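Local coordinates for beta-N-acetylhexosaminidase (Akkermansia muciniphila, PDB 6JEB), which hydrolyses terminal non-reducing N-acetylhexosamine residues from N-glycans, chitobiose and related beta-N-acetylhexosaminides, at residues P99-I104 against W400-P405. Sequence-based numbering, arbitrary orientation.
Sequences PARHFI and WAERLP. With ACM (acetamide), chain C.
R101 and H102 meet a type I beta turn running from A401 to L404, with the CA atoms of R101 and E402 5.1 Å apart. H102 donates from ND1 to A401 O at 2.8 Å. The bond is nearly straight (169°) and lies in the imidazole plane. The same carbonyl takes a weak bond from L404 N, which closes the turn. E402 O also sits at the imidazole edge, 3.2 Å from CE1. P405 covers one face, its CA 3.6 Å from the ring centroid in a CH-pi contact. CG of H102 lies anti to the carbonyl carbon (chi1 -83°), which turns the ring's ND1 edge to the turn and one face to P405. Replacing H102 by alanine is likely to leave A401 O without its imidazole donor and P405 without the ring it packs on.

R101 runs alongside E402. The E402 carboxylate lies over one guanidinium face, toward its rim, the planes tilted 33° apart, and OE2 is 3.3 Å from NH2. This salt bridge is one of charge only, since no N-H points at the oxygen. NE is hydrogen-bonded to Q132, and NH1 and NH2 form salt bridges with D98 and the active-site D130. NH1 also comes within 3.3 Å of W400 CE3. R101, W400, A401 and E402 all bind substrate, and W400 lines the acetamide pocket. Water 1 bridges R101 O and E402 O; water 2 bridges F103 O and P405 O.

Both loops follow adjacent parallel strands, 92-97 and 392-399, of the TIM-barrel catalytic domain. They lead into helices 106-118 and 407-414, and I104 and L404 pack on the latter.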
ATOM      1  N   PRO A  99      -6.324  -7.180  -4.722  1.00 11.13           N
ATOM      2  CA  PRO A  99      -7.067  -8.422  -4.974  1.00 10.99           C
ATOM      3  C   PRO A  99      -8.390  -8.181  -5.671  1.00 10.58           C
ATOM      4  O   PRO A  99      -8.946  -9.127  -6.239  1.00 11.48           O
ATOM      5  CB  PRO A  99      -7.261  -9.015  -3.574  1.00 10.72           C
ATOM      6  CG  PRO A  99      -7.250  -7.794  -2.664  1.00 11.18           C
ATOM      7  CD  PRO A  99      -6.214  -6.879  -3.281  1.00 10.73           C
ATOM      8  N   ALA A 100      -8.910  -6.942  -5.659  1.00 11.22           N
ATOM      9  CA  ALA A 100     -10.120  -6.649  -6.424  1.00 10.98           C
ATOM     10  C   ALA A 100      -9.928  -6.973  -7.900  1.00 11.72           C
ATOM     11  O   ALA A 100     -10.814  -7.561  -8.534  1.00 12.61           O
ATOM     12  CB  ALA A 100     -10.509  -5.180  -6.259  1.00 11.56           C
ATOM     13  N   ARG A 101      -8.783  -6.587  -8.471  1.00 11.74           N
ATOM     14  CA  ARG A 101      -8.551  -6.841  -9.890  1.00 11.97           C
ATOM     15  C   ARG A 101      -8.165  -8.290 -10.156  1.00 11.29           C
ATOM     16  O   ARG A 101      -8.656  -8.899 -11.114  1.00 13.97           O
ATOM     17  CB  ARG A 101      -7.481  -5.889 -10.432  1.00 11.72           C
ATOM     18  CG  ARG A 101      -8.046  -4.562 -10.951  1.00 12.10           C
ATOM     19  CD  ARG A 101      -8.918  -3.839  -9.909  1.00 12.51           C
ATOM     20  NE  ARG A 101      -9.356  -2.553 -10.438  1.00 13.10           N
ATOM     21  CZ  ARG A 101      -8.612  -1.449 -10.413  1.00 12.83           C
ATOM     22  NH1 ARG A 101      -7.403  -1.466  -9.853  1.00 13.46           N
ATOM     23  NH2 ARG A 101      -9.072  -0.326 -10.947  1.00 13.19           N
ATOM     24  N   HIS A 102      -7.283  -8.860  -9.336  1.00 11.76           N
ATOM     25  CA  HIS A 102      -6.972 -10.284  -9.422  1.00 12.57           C
ATOM     26  C   HIS A 102      -6.803 -10.802  -8.008  1.00 13.48           C
ATOM     27  O   HIS A 102      -5.952 -10.304  -7.262  1.00 13.01           O
ATOM     28  CB  HIS A 102      -5.713 -10.564 -10.250  1.00 13.08           C
ATOM     29  CG  HIS A 102      -5.964 -10.596 -11.725  1.00 13.11           C
ATOM     30  ND1 HIS A 102      -5.698  -9.524 -12.548  1.00 14.13           N
ATOM     31  CD2 HIS A 102      -6.476 -11.566 -12.522  1.00 14.12           C
ATOM     32  CE1 HIS A 102      -6.032  -9.832 -13.790  1.00 14.66           C
ATOM     33  NE2 HIS A 102      -6.512 -11.063 -13.803  1.00 14.17           N
ATOM     34  N   PHE A 103      -7.620 -11.789  -7.652  1.00 12.32           N
ATOM     35  CA  PHE A 103      -7.628 -12.330  -6.306  1.00 13.02           C
ATOM     36  C   PHE A 103      -6.252 -12.879  -5.953  1.00 13.37           C
ATOM     37  O   PHE A 103      -5.589 -13.512  -6.781  1.00 15.89           O
ATOM     38  CB  PHE A 103      -8.663 -13.454  -6.254  1.00 13.49           C
ATOM     39  CG  PHE A 103      -8.858 -14.035  -4.892  1.00 14.28           C
ATOM     40  CD1 PHE A 103      -9.430 -13.280  -3.872  1.00 14.90           C
ATOM     41  CD2 PHE A 103      -8.466 -15.336  -4.623  1.00 16.17           C
ATOM     42  CE1 PHE A 103      -9.609 -13.820  -2.612  1.00 14.96           C
ATOM     43  CE2 PHE A 103      -8.644 -15.883  -3.368  1.00 16.79           C
ATOM     44  CZ  PHE A 103      -9.220 -15.124  -2.363  1.00 16.27           C
ATOM     45  N   ILE A 104      -5.821 -12.637  -4.716  1.00 12.92           N
ATOM     46  CA  ILE A 104      -4.542 -13.137  -4.226  1.00 12.73           C
ATOM     47  C   ILE A 104      -4.837 -14.193  -3.164  1.00 12.95           C
ATOM     48  O   ILE A 104      -5.320 -13.851  -2.073  1.00 14.44           O
ATOM     49  CB  ILE A 104      -3.658 -12.024  -3.646  1.00 13.16           C
ATOM     50  CG1 ILE A 104      -3.559 -10.830  -4.611  1.00 13.99           C
ATOM     51  CG2 ILE A 104      -2.277 -12.586  -3.304  1.00 13.71           C
ATOM     52  CD1 ILE A 104      -2.941  -9.583  -3.960  1.00 14.56           C
ATOM     53  N   TRP A 400      -1.065  -2.055  -8.527  1.00 13.01           N
ATOM     54  CA  TRP A 400      -2.368  -2.260  -9.151  1.00 12.73           C
ATOM     55  C   TRP A 400      -2.325  -3.491 -10.045  1.00 13.27           C
ATOM     56  O   TRP A 400      -1.327  -3.755 -10.719  1.00 13.99           O
ATOM     57  CB  TRP A 400      -2.729  -1.038  -9.989  1.00 12.81           C
ATOM     58  CG  TRP A 400      -2.830   0.229  -9.189  1.00 13.35           C
ATOM     59  CD1 TRP A 400      -1.931   1.264  -9.157  1.00 14.02           C
ATOM     60  CD2 TRP A 400      -3.905   0.599  -8.321  1.00 12.88           C
ATOM     61  NE1 TRP A 400      -2.384   2.255  -8.315  1.00 13.31           N
ATOM     62  CE2 TRP A 400      -3.600   1.877  -7.796  1.00 12.36           C
ATOM     63  CE3 TRP A 400      -5.107  -0.021  -7.947  1.00 12.45           C
ATOM     64  CZ2 TRP A 400      -4.436   2.534  -6.899  1.00 13.28           C
ATOM     65  CZ3 TRP A 400      -5.947   0.638  -7.062  1.00 13.76           C
ATOM     66  CH2 TRP A 400      -5.610   1.908  -6.553  1.00 14.08           C
ATOM     67  N   ALA A 401      -3.424  -4.249 -10.056  1.00 12.24           N
ATOM     68  CA  ALA A 401      -3.380  -5.597 -10.608  1.00 12.02           C
ATOM     69  C   ALA A 401      -4.345  -5.827 -11.765  1.00 13.51           C
ATOM     70  O   ALA A 401      -4.660  -6.983 -12.059  1.00 14.40           O
ATOM     71  CB  ALA A 401      -3.559  -6.649  -9.512  1.00 12.19           C
ATOM     72  N   GLU A 402      -4.809  -4.769 -12.441  1.00 13.44           N
ATOM     73  CA  GLU A 402      -5.592  -4.982 -13.661  1.00 14.51           C
ATOM     74  C   GLU A 402      -4.922  -6.020 -14.551  1.00 13.81           C
ATOM     75  O   GLU A 402      -5.590  -6.899 -15.115  1.00 16.46           O
ATOM     76  CB  GLU A 402      -5.746  -3.675 -14.459  1.00 15.39           C
ATOM     77  CG  GLU A 402      -6.674  -2.619 -13.861  1.00 16.53           C
ATOM     78  CD  GLU A 402      -5.943  -1.617 -12.989  1.00 16.96           C
ATOM     79  OE1 GLU A 402      -4.887  -1.975 -12.429  1.00 16.47           O
ATOM     80  OE2 GLU A 402      -6.416  -0.461 -12.880  1.00 19.51           O
ATOM     81  N   ARG A 403      -3.593  -5.941 -14.677  1.00 14.44           N
ATOM     82  CA  ARG A 403      -2.841  -6.763 -15.618  1.00 14.66           C
ATOM     83  C   ARG A 403      -1.862  -7.708 -14.923  1.00 16.30           C
ATOM     84  O   ARG A 403      -0.933  -8.206 -15.567  1.00 19.73           O
ATOM     85  CB  ARG A 403      -2.088  -5.875 -16.612  1.00 16.68           C
ATOM     86  CG  ARG A 403      -2.976  -4.998 -17.469  1.00 19.06           C
ATOM     87  CD  ARG A 403      -3.661  -5.795 -18.566  1.00 19.87           C
ATOM     88  NE  ARG A 403      -4.318  -4.905 -19.512  1.00 20.88           N
ATOM     89  CZ  ARG A 403      -4.759  -5.281 -20.705  1.00 23.14           C
ATOM     90  NH1 ARG A 403      -4.628  -6.544 -21.092  1.00 23.67           N
ATOM     91  NH2 ARG A 403      -5.328  -4.393 -21.510  1.00 25.25           N
ATOM     92  N   LEU A 404      -2.039  -7.979 -13.630  1.00 15.20           N
ATOM     93  CA  LEU A 404      -1.117  -8.842 -12.889  1.00 15.05           C
ATOM     94  C   LEU A 404      -1.904 -10.003 -12.299  1.00 16.36           C
ATOM     95  O   LEU A 404      -2.462  -9.893 -11.196  1.00 17.43           O
ATOM     96  CB  LEU A 404      -0.361  -8.061 -11.817  1.00 15.80           C
ATOM     97  CG  LEU A 404       0.479  -6.897 -12.352  1.00 16.00           C
ATOM     98  CD1 LEU A 404       1.031  -6.044 -11.207  1.00 17.41           C
ATOM     99  CD2 LEU A 404       1.617  -7.400 -13.252  1.00 19.20           C
ATOM    100  N   PRO A 405      -1.981 -11.136 -13.002  1.00 15.35           N
ATOM    101  CA  PRO A 405      -2.969 -12.164 -12.649  1.00 16.95           C
ATOM    102  C   PRO A 405      -2.569 -13.149 -11.563  1.00 15.95           C
ATOM    103  O   PRO A 405      -3.437 -13.911 -11.119  1.00 18.33           O
ATOM    104  CB  PRO A 405      -3.196 -12.888 -13.989  1.00 18.57           C
ATOM    105  CG  PRO A 405      -1.877 -12.751 -14.694  1.00 19.67           C
ATOM    106  CD  PRO A 405      -1.356 -11.386 -14.314  1.00 17.33           C
TER
HETATM  107  C1  ACM C 502      -5.848   5.527  -8.478  1.00 15.50           C
HETATM  108  O   ACM C 502      -4.829   5.405  -9.080  1.00 17.41           O
HETATM  109  N   ACM C 502      -7.076   5.283  -9.166  1.00 12.42           N
HETATM  110  C2  ACM C 502      -5.918   5.937  -7.018  1.00 14.59           C
HETATM  111  O   HOH W   1      -8.454  -7.051 -13.647  1.00 29.87           O
HETATM  112  O   HOH W   2      -5.270 -14.649  -9.294  1.00 39.73           O